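Local coordinates for protein ribonucleoside-diphosphate reductase (Pseudomonas aeruginosa, PDB 5IM3) that probably catalyses the reduction of ribonucleoside diphosphates to their deoxy forms for DNA synthesis, and binds dATP as an allosteric effector, at residues A[42-46]-A[47-51]. Residues are numbered along the deposited sequence; the frame is centred on the assembly and turned at random.
Sequences VPYTD and DKITV. With DTP (2'-deoxyadenosine 5'-triphosphate), chain C.
With CG swung anti to the backbone N (chi1 -174°), the ring of Tyr44 reaches forward to Ile49, whose CG1 lies anti to its own carbonyl carbon (chi1 -66°) and whose chain extends to CD1. That methyl comes up obliquely to the phenol end, CD1 lying 3.9 Å from Tyr44 CZ. The adenine of dATP turns its C2/N1 edge to one face of the same ring, the planes steeply inclined, with its C2 3.3 Å from Tyr44 CD1, while Ile49 CG1 packs against C2' of the deoxyribose. From the helix, Lys48 brings its aliphatic root rather than its amine to the base: Lys48 CB is 3.2 Å from N7 of dATP. The exocyclic N6 of dATP gives a weak hydrogen bond of 2.9 Å to Pro43 O.

The chain runs directly from these contacts into helix 46-60. Asp46 O receives Thr50 N in a nearly straight bond (2.8 Å, 168°), and a weaker one from Ile49 N. Thr83 of helix 69-88 hydrogen-bonds both Tyr44 OH and Asp46 OD1, which ties the turn to the neighbouring helix, and Ile101 and Val105 of helix 98-111 pack on Ile49. The strand-turn-helix forms part of the nucleotide pocket of the N-terminal ATP cone. An aromatic face and apolar packing hold the base, and the Pro43 carbonyl, accepting weakly from the 6-amino group, would probably favour adenine only modestly over a 6-oxo base.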
loop_
_atom_site.group_PDB
_atom_site.type_symbol
_atom_site.label_atom_id
_atom_site.label_comp_id
_atom_site.label_asym_id
_atom_site.label_seq_id
_atom_site.Cartn_x
_atom_site.Cartn_y
_atom_site.Cartn_z
ATOM N N VAL A 42 -49.767 4.133 44.079
ATOM C CA VAL A 42 -50.168 2.816 44.571
ATOM C C VAL A 42 -48.983 1.868 44.479
ATOM O O VAL A 42 -48.037 2.100 43.713
ATOM C CB VAL A 42 -51.360 2.244 43.777
ATOM C CG1 VAL A 42 -52.623 3.046 44.061
ATOM C CG2 VAL A 42 -51.052 2.238 42.285
ATOM N N PRO A 43 -49.005 0.783 45.257
ATOM C CA PRO A 43 -47.926 -0.206 45.160
ATOM C C PRO A 43 -47.869 -0.844 43.779
ATOM O O PRO A 43 -48.864 -0.907 43.054
ATOM C CB PRO A 43 -48.287 -1.237 46.238
ATOM C CG PRO A 43 -49.171 -0.511 47.186
ATOM C CD PRO A 43 -49.940 0.468 46.353
ATOM N N TYR A 44 -46.679 -1.322 43.422
ATOM C CA TYR A 44 -46.473 -2.010 42.155
ATOM C C TYR A 44 -46.913 -3.465 42.293
ATOM O O TYR A 44 -46.337 -4.224 43.080
ATOM C CB TYR A 44 -45.005 -1.917 41.738
ATOM C CG TYR A 44 -44.703 -2.484 40.368
ATOM C CD1 TYR A 44 -44.656 -1.662 39.247
ATOM C CD2 TYR A 44 -44.455 -3.839 40.195
ATOM C CE1 TYR A 44 -44.378 -2.178 37.992
ATOM C CE2 TYR A 44 -44.176 -4.363 38.946
ATOM C CZ TYR A 44 -44.139 -3.529 37.849
ATOM O OH TYR A 44 -43.861 -4.046 36.605
ATOM N N THR A 45 -47.914 -3.854 41.505
ATOM C CA THR A 45 -48.558 -5.159 41.602
ATOM C C THR A 45 -48.441 -5.832 40.245
ATOM O O THR A 45 -48.980 -5.332 39.251
ATOM C CB THR A 45 -50.033 -5.042 42.004
ATOM O OG1 THR A 45 -50.159 -4.223 43.171
ATOM C CG2 THR A 45 -50.617 -6.422 42.293
ATOM N N ASP A 46 -47.729 -6.958 40.204
ATOM C CA ASP A 46 -47.617 -7.721 38.967
ATOM C C ASP A 46 -48.982 -8.168 38.460
ATOM O O ASP A 46 -49.195 -8.252 37.246
ATOM C CB ASP A 46 -46.716 -8.935 39.188
ATOM C CG ASP A 46 -45.266 -8.660 38.844
ATOM O OD1 ASP A 46 -44.908 -7.477 38.667
ATOM O OD2 ASP A 46 -44.482 -9.628 38.757
ATOM N N ASP A 47 -49.911 -8.459 39.374
ATOM C CA ASP A 47 -51.220 -8.971 38.984
ATOM C C ASP A 47 -51.902 -8.056 37.972
ATOM O O ASP A 47 -52.495 -8.531 36.997
ATOM C CB ASP A 47 -52.097 -9.144 40.226
ATOM C CG ASP A 47 -53.468 -9.707 39.902
ATOM O OD1 ASP A 47 -53.556 -10.593 39.026
ATOM O OD2 ASP A 47 -54.456 -9.260 40.524
ATOM N N LYS A 48 -51.831 -6.740 38.186
ATOM C CA LYS A 48 -52.475 -5.811 37.262
ATOM C C LYS A 48 -51.895 -5.941 35.858
ATOM O O LYS A 48 -52.623 -5.814 34.865
ATOM C CB LYS A 48 -52.337 -4.376 37.777
ATOM C CG LYS A 48 -52.991 -4.138 39.133
ATOM C CD LYS A 48 -54.496 -4.364 39.084
ATOM C CE LYS A 48 -55.151 -4.060 40.421
ATOM N NZ LYS A 48 -56.630 -4.241 40.378
ATOM N N ILE A 49 -50.591 -6.197 35.753
ATOM C CA ILE A 49 -49.990 -6.453 34.447
ATOM C C ILE A 49 -50.441 -7.808 33.917
ATOM O O ILE A 49 -50.818 -7.944 32.747
ATOM C CB ILE A 49 -48.455 -6.371 34.532
ATOM C CG1 ILE A 49 -48.022 -4.938 34.845
ATOM C CG2 ILE A 49 -47.820 -6.856 33.225
ATOM C CD1 ILE A 49 -46.528 -4.756 35.022
ATOM N N THR A 50 -50.396 -8.833 34.771
ATOM C CA THR A 50 -50.810 -10.168 34.355
ATOM C C THR A 50 -52.265 -10.180 33.906
ATOM O O THR A 50 -52.607 -10.813 32.900
ATOM C CB THR A 50 -50.595 -11.158 35.501
ATOM O OG1 THR A 50 -49.194 -11.264 35.784
ATOM C CG2 THR A 50 -51.143 -12.535 35.144
ATOM N N VAL A 51 -53.139 -9.495 34.645
ATOM C CA VAL A 51 -54.544 -9.427 34.256
ATOM C C VAL A 51 -54.684 -8.716 32.916
ATOM O O VAL A 51 -55.417 -9.171 32.031
ATOM C CB VAL A 51 -55.368 -8.736 35.361
ATOM C CG1 VAL A 51 -56.768 -8.406 34.872
ATOM C CG2 VAL A 51 -55.444 -9.620 36.598
HETATM P PG DTP C . -58.443 1.208 36.073
HETATM O O1G DTP C . -58.820 0.172 37.062
HETATM O O2G DTP C . -58.306 0.648 34.645
HETATM O O3G DTP C . -59.424 2.363 36.031
HETATM P PB DTP C . -55.702 1.623 35.492
HETATM O O1B DTP C . -55.979 1.924 34.072
HETATM O O2B DTP C . -54.527 2.424 36.022
HETATM O O3B DTP C . -57.009 1.830 36.373
HETATM P PA DTP C . -55.927 -1.037 34.574
HETATM O O1A DTP C . -56.047 -2.361 35.212
HETATM O O2A DTP C . -57.178 -0.579 33.818
HETATM O O3A DTP C . -55.479 0.058 35.636
HETATM O "O5'" DTP C . -54.718 -0.957 33.610
HETATM C "C5'" DTP C . -53.471 -1.367 34.178
HETATM C "C4'" DTP C . -52.313 -0.962 33.308
HETATM O "O4'" DTP C . -51.363 -0.225 34.101
HETATM C "C3'" DTP C . -51.524 -2.147 32.772
HETATM O "O3'" DTP C . -50.796 -1.811 31.591
HETATM C "C2'" DTP C . -50.584 -2.459 33.930
HETATM C "C1'" DTP C . -50.402 -1.123 34.643
HETATM N N9 DTP C . -50.589 -1.190 36.091
HETATM C C8 DTP C . -51.753 -1.121 36.809
HETATM N N7 DTP C . -51.601 -1.306 38.098
HETATM C C5 DTP C . -50.237 -1.506 38.240
HETATM C C6 DTP C . -49.430 -1.760 39.364
HETATM N N6 DTP C . -49.919 -1.980 40.591
HETATM N N1 DTP C . -48.097 -1.868 39.165
HETATM C C2 DTP C . -47.622 -1.749 37.921
HETATM N N3 DTP C . -48.290 -1.546 36.786
HETATM C C4 DTP C . -49.600 -1.427 37.014
#